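Side-chain contacts in uncharacterized protein (PDB 3LM3), which is of unknown function but may act as a glycoside hydrolase or deacetylase: residues A[255-258]-A[259-262]; A[263-266]-A[267-270]. All blocks are in the same frame, centred on the assembly; numbering follows the deposited sequence. Where two conformers were deposited one is given.

Interaction 1 (A[255-258]-A[259-262]); sequences LDLG and HREV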
ATOM      1  N   LEU A 255     -17.523  11.318  -9.312  1.00  8.90           N
ATOM      2  CA  LEU A 255     -17.520  11.446  -7.866  1.00  8.60           C
ATOM      3  C   LEU A 255     -18.557  10.580  -7.170  1.00  8.33           C
ATOM      4  O   LEU A 255     -18.254   9.931  -6.162  1.00  8.88           O
ATOM      5  CB  LEU A 255     -17.716  12.912  -7.442  1.00  9.76           C
ATOM      6  CG  LEU A 255     -16.635  13.885  -7.939  1.00 10.26           C
ATOM      7  CD1 LEU A 255     -16.943  15.284  -7.394  1.00 15.66           C
ATOM      8  CD2 LEU A 255     -15.228  13.421  -7.559  1.00 12.61           C
ATOM      9  N   ASP A 256     -19.783  10.582  -7.689  1.00  8.78           N
ATOM     10  CA  ASP A 256     -20.912   9.943  -7.018  0.50 11.30           C
ATOM     11  C   ASP A 256     -20.711   8.436  -6.887  1.00  9.76           C
ATOM     12  O   ASP A 256     -20.819   7.857  -5.809  1.00 10.44           O
ATOM     13  CB  ASP A 256     -22.213  10.196  -7.792  0.50 13.35           C
ATOM     14  CG  ASP A 256     -22.755  11.606  -7.618  0.50 19.91           C
ATOM     15  OD1 ASP A 256     -22.310  12.338  -6.717  0.50 17.51           O
ATOM     16  OD2 ASP A 256     -23.668  11.966  -8.394  0.50 26.20           O
ATOM     17  N   LEU A 257     -20.428   7.786  -8.000  1.00  7.18           N
ATOM     18  CA  LEU A 257     -20.248   6.341  -8.011  1.00  7.14           C
ATOM     19  C   LEU A 257     -18.894   5.944  -7.441  1.00  8.48           C
ATOM     20  O   LEU A 257     -18.771   4.971  -6.721  1.00  8.62           O
ATOM     21  CB  LEU A 257     -20.414   5.764  -9.424  1.00  8.84           C
ATOM     22  CG  LEU A 257     -21.851   5.870  -9.954  1.00 10.20           C
ATOM     23  CD1 LEU A 257     -21.952   5.373 -11.405  1.00 12.86           C
ATOM     24  CD2 LEU A 257     -22.851   5.101  -9.095  1.00 11.92           C
ATOM     25  N   GLY A 258     -17.862   6.702  -7.785  1.00  8.11           N
ATOM     26  CA  GLY A 258     -16.538   6.442  -7.232  1.00  6.77           C
ATOM     27  C   GLY A 258     -16.527   6.438  -5.719  1.00  6.19           C
ATOM     28  O   GLY A 258     -15.942   5.554  -5.083  1.00  7.19           O
ATOM     29  N   HIS A 259     -17.189   7.429  -5.133  1.00  6.53           N
ATOM     30  CA  HIS A 259     -17.248   7.530  -3.692  1.00  6.19           C
ATOM     31  C   HIS A 259     -17.813   6.261  -3.046  1.00  6.88           C
ATOM     32  O   HIS A 259     -17.304   5.794  -2.041  1.00  7.48           O
ATOM     33  CB  HIS A 259     -18.092   8.727  -3.298  1.00  6.81           C
ATOM     34  CG  HIS A 259     -18.140   8.967  -1.837  1.00  7.17           C
ATOM     35  ND1 HIS A 259     -17.019   9.304  -1.107  1.00  7.43           N
ATOM     36  CD2 HIS A 259     -19.165   8.867  -0.961  1.00  9.72           C
ATOM     37  CE1 HIS A 259     -17.373   9.429   0.167  1.00  8.01           C
ATOM     38  NE2 HIS A 259     -18.667   9.179   0.282  1.00  8.83           N
ATOM     39  N   ARG A 260     -18.863   5.711  -3.656  1.00  6.49           N
ATOM     40  CA  ARG A 260     -19.498   4.530  -3.113  0.50  6.23           C
ATOM     41  C   ARG A 260     -18.516   3.349  -3.082  1.00  6.74           C
ATOM     42  O   ARG A 260     -18.502   2.568  -2.124  1.00  7.44           O
ATOM     43  CB  ARG A 260     -20.739   4.154  -3.921  0.50  7.72           C
ATOM     44  CG  ARG A 260     -21.928   5.054  -3.663  0.50  7.41           C
ATOM     45  CD  ARG A 260     -23.092   4.621  -4.530  0.50  7.31           C
ATOM     46  NE  ARG A 260     -24.355   5.293  -4.205  0.50  6.92           N
ATOM     47  CZ  ARG A 260     -24.742   6.471  -4.667  0.50 13.83           C
ATOM     48  NH1 ARG A 260     -23.987   7.172  -5.520  0.50 12.64           N
ATOM     49  NH2 ARG A 260     -25.927   6.937  -4.275  0.50 15.61           N
ATOM     50  N   GLU A 261     -17.690   3.203  -4.119  1.00  6.51           N
ATOM     51  CA  GLU A 261     -16.713   2.108  -4.143  1.00  6.50           C
ATOM     52  C   GLU A 261     -15.615   2.319  -3.089  1.00  5.48           C
ATOM     53  O   GLU A 261     -15.178   1.376  -2.443  1.00  7.08           O
ATOM     54  CB  GLU A 261     -16.139   1.956  -5.536  1.00  7.70           C
ATOM     55  CG  GLU A 261     -15.021   0.941  -5.661  1.00  5.81           C
ATOM     56  CD  GLU A 261     -15.350  -0.474  -5.262  1.00  8.23           C
ATOM     57  OE1 GLU A 261     -16.538  -0.862  -5.210  1.00  7.98           O
ATOM     58  OE2 GLU A 261     -14.351  -1.215  -5.034  1.00  8.68           O
ATOM     59  N   VAL A 262     -15.188   3.571  -2.904  1.00  6.27           N
ATOM     60  CA  VAL A 262     -14.191   3.890  -1.865  1.00  6.21           C
ATOM     61  C   VAL A 262     -14.746   3.583  -0.471  1.00  5.53           C
ATOM     62  O   VAL A 262     -14.060   2.944   0.332  1.00  6.93           O
ATOM     63  CB  VAL A 262     -13.726   5.346  -1.979  1.00  6.03           C
ATOM     64  CG1 VAL A 262     -12.764   5.694  -0.862  1.00  7.42           C
ATOM     65  CG2 VAL A 262     -13.024   5.549  -3.333  1.00  8.21           C
TER
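R260 doubles back along its own helix to touch D256 and L257, four and three residues earlier. R260 CB lies 3.5 Å from L257 O. With chi1 at -75°, CG stands anti to the carbonyl carbon and beside the backbone N, which directs the chain toward the preceding turn; R260 CG comes to 3.7 Å from D256 O. R260 CD stays 4.2 Å from D256 O, and the chain is extended from CG to NE. At the tip, R260 NH1 reaches D256 O at 3.3 Å in a weak hydrogen bond with an N-H...O angle of 130°, the guanidinium being set obliquely to this oxygen. L257 CD2 flanks R260 NH1 at 4.3 Å. The contact thus has i to i+4 helical spacing but uses a main-chain carbonyl, not the D256 carboxylate, whose OD1 is 5.6 Å from R260 NH1. Both D256 and R260 have a second conformer and touch a crystal neighbour, so this tip contact is doubtful as a fixed feature. The backbone beneath is regular: H259 N bonds to L255 O at 2.9 Å and V262 N to G258 O at 3.0 Å. Away from the arginine, L255, H259 and V262 pack on helix 296-313 through L298, A302, M305 and W306, and H259 ND1 bonds Y250 OH of helix 247-253. E261 OE1 bonds S348 OG in a loop beside this first part of helix 255-277.

Interaction 2 (A[263-266]-A[267-270]); sequences MHTE and AIHF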
HETATM    1  N   MSE A 263     -15.993   3.973  -0.209  1.00  5.97           N
HETATM    2  CA  MSE A 263     -16.611   3.651   1.090  1.00  5.50           C
HETATM    3  C   MSE A 263     -16.732   2.156   1.291  1.00  6.56           C
HETATM    4  O   MSE A 263     -16.456   1.648   2.388  1.00  7.27           O
HETATM    5  CB  MSE A 263     -17.979   4.315   1.233  1.00  8.18           C
HETATM    6  CG  MSE A 263     -17.926   5.858   1.232  1.00  7.88           C
HETATM    7 SE   MSE A 263     -16.985   6.688   2.718  0.75  8.38          SE
HETATM    8  CE  MSE A 263     -15.278   6.968   1.823  1.00 12.30           C
ATOM      9  N   HIS A 264     -17.154   1.433   0.250  1.00  6.84           N
ATOM     10  CA  HIS A 264     -17.279  -0.015   0.322  1.00  6.20           C
ATOM     11  C   HIS A 264     -15.940  -0.664   0.683  1.00  5.96           C
ATOM     12  O   HIS A 264     -15.856  -1.562   1.529  1.00  6.60           O
ATOM     13  CB  HIS A 264     -17.759  -0.567  -1.023  1.00  5.79           C
ATOM     14  CG  HIS A 264     -17.699  -2.057  -1.116  1.00  6.90           C
ATOM     15  ND1 HIS A 264     -18.703  -2.858  -0.628  1.00  9.23           N
ATOM     16  CD2 HIS A 264     -16.739  -2.889  -1.599  1.00  8.74           C
ATOM     17  CE1 HIS A 264     -18.380  -4.123  -0.831  1.00  8.99           C
ATOM     18  NE2 HIS A 264     -17.181  -4.170  -1.391  1.00  8.88           N
ATOM     19  N   THR A 265     -14.882  -0.212   0.007  1.00  6.34           N
ATOM     20  CA  THR A 265     -13.563  -0.769   0.246  1.00  6.22           C
ATOM     21  C   THR A 265     -13.103  -0.463   1.655  1.00  6.90           C
ATOM     22  O   THR A 265     -12.562  -1.357   2.347  1.00  6.95           O
ATOM     23  CB  THR A 265     -12.570  -0.287  -0.801  1.00  6.61           C
ATOM     24  OG1 THR A 265     -13.029  -0.667  -2.119  1.00  7.79           O
ATOM     25  CG2 THR A 265     -11.195  -0.875  -0.566  1.00  6.76           C
ATOM     26  N   GLU A 266     -13.346   0.761   2.121  1.00  6.23           N
ATOM     27  CA  GLU A 266     -13.009   1.061   3.517  1.00  6.14           C
ATOM     28  C   GLU A 266     -13.777   0.208   4.498  1.00  6.77           C
ATOM     29  O   GLU A 266     -13.249  -0.187   5.539  1.00  7.43           O
ATOM     30  CB  GLU A 266     -13.188   2.534   3.849  1.00  6.08           C
ATOM     31  CG  GLU A 266     -12.251   3.406   3.089  1.00  7.42           C
ATOM     32  CD  GLU A 266     -12.240   4.815   3.596  1.00  8.63           C
ATOM     33  OE1 GLU A 266     -13.336   5.364   3.937  1.00  8.32           O
ATOM     34  OE2 GLU A 266     -11.156   5.410   3.661  1.00  8.70           O
ATOM     35  N   ALA A 267     -15.040  -0.104   4.179  1.00  6.83           N
ATOM     36  CA  ALA A 267     -15.876  -0.886   5.090  1.00  7.03           C
ATOM     37  C   ALA A 267     -15.358  -2.323   5.290  1.00  7.63           C
ATOM     38  O   ALA A 267     -15.606  -2.921   6.331  1.00  8.02           O
ATOM     39  CB  ALA A 267     -17.327  -0.899   4.625  1.00  7.84           C
ATOM     40  N   ILE A 268     -14.609  -2.856   4.326  1.00  7.63           N
ATOM     41  CA  ILE A 268     -13.948  -4.142   4.516  1.00  7.26           C
ATOM     42  C   ILE A 268     -13.112  -4.127   5.799  1.00  6.65           C
ATOM     43  O   ILE A 268     -13.034  -5.111   6.557  1.00  7.84           O
ATOM     44  CB  ILE A 268     -13.021  -4.476   3.327  1.00  7.06           C
ATOM     45  CG1 ILE A 268     -13.812  -4.542   2.024  1.00  7.23           C
ATOM     46  CG2 ILE A 268     -12.195  -5.777   3.551  1.00  8.97           C
ATOM     47  CD1 ILE A 268     -12.889  -4.654   0.754  1.00  9.07           C
ATOM     48  N   HIS A 269     -12.488  -2.978   6.044  1.00  6.83           N
ATOM     49  CA  HIS A 269     -11.578  -2.759   7.157  1.00  7.53           C
ATOM     50  C   HIS A 269     -12.232  -2.187   8.392  1.00  7.86           C
ATOM     51  O   HIS A 269     -11.901  -2.568   9.514  1.00  8.05           O
ATOM     52  CB  HIS A 269     -10.456  -1.852   6.661  1.00  6.94           C
ATOM     53  CG  HIS A 269      -9.704  -2.491   5.558  1.00  7.04           C
ATOM     54  ND1 HIS A 269      -8.699  -3.401   5.809  1.00  7.33           N
ATOM     55  CD2 HIS A 269      -9.945  -2.545   4.231  1.00  7.45           C
ATOM     56  CE1 HIS A 269      -8.310  -3.937   4.671  1.00  7.11           C
ATOM     57  NE2 HIS A 269      -9.052  -3.436   3.694  1.00  6.40           N
ATOM     58  N   PHE A 270     -13.128  -1.240   8.186  1.00  6.65           N
ATOM     59  CA  PHE A 270     -13.685  -0.468   9.305  1.00  6.24           C
ATOM     60  C   PHE A 270     -14.980  -1.037   9.878  1.00  7.49           C
ATOM     61  O   PHE A 270     -15.377  -0.635  10.971  1.00  8.69           O
ATOM     62  CB  PHE A 270     -13.873   0.980   8.863  1.00  5.73           C
ATOM     63  CG  PHE A 270     -12.585   1.747   8.586  1.00  6.61           C
ATOM     64  CD1 PHE A 270     -11.338   1.264   8.970  1.00  7.74           C
ATOM     65  CD2 PHE A 270     -12.651   3.012   8.006  1.00  9.25           C
ATOM     66  CE1 PHE A 270     -10.186   2.012   8.745  1.00  7.91           C
ATOM     67  CE2 PHE A 270     -11.491   3.757   7.775  1.00  9.41           C
ATOM     68  CZ  PHE A 270     -10.266   3.245   8.162  1.00  8.78           C
TER
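H269 turns the edge of its imidazole to the preceding turn: H269 CD2 lies 3.4 Å from T265 O, which sits near the ring plane, so a ring C-H rather than a ring nitrogen faces this carbonyl. The nitrogen ND1 is instead bonded to Y190 OH, and the rings of Y190 and F343 also meet the imidazole. The F270 ring stands obliquely to E266 O, with F270 CG 3.7 Å away, and F270 CD2 is 4.2 Å from E266 CB; its edge-to-face partner is W314.

E266 O takes the backbone N-H of both ring-bearing residues. It accepts F270 N at 2.9 Å from within the carbonyl plane, at a C=O...N angle of 157°, and H269 N at 2.9 Å from a donor 52° above that plane. Two donors on one oxygen accompany the wider pi-type turn at 268-270. I268 N likewise has two acceptors, H264 O and T265 O, but both bonds are weak. I268 has CG1 anti to its carbonyl carbon (chi1 -60°), and this branch runs back over T265: I268 CG1 is 3.4 Å from T265 O, while I268 CD1 meets T265 CG2 at 4.3 Å. An alanine here would remove both branches beyond CB and would probably leave a gap beside T265 CG2 and F343. The segment is wedged between several elements: E266 and F270 touch V282 of parallel strand 280-287, M263, A267 and F270 meet helix 296-313, where T310 and W306 bond the E266 carboxylate, and I268 lies against antiparallel strand 341-346, whose E345 bonds H264 NE2.

Interactions 1 and 2 are successive stretches of helix 255-277, their centres about 12 Å apart, and the helix carries the chain from a partly exposed start to a buried middle. The two centres lie about 20 Å and 15 Å from the centre of the chain. One side chain reaches back from the second to the first: T265 OG1 lies 3.0 Å from E261 O. They also share neighbours, since V262 and M263 both pack on W306, while E261, H264 and T265 all approach D221. The ligand evidence is slight: a bound PEG fragment is about 14 Å from the E261 side chain, so neither contact is placed at an established active site.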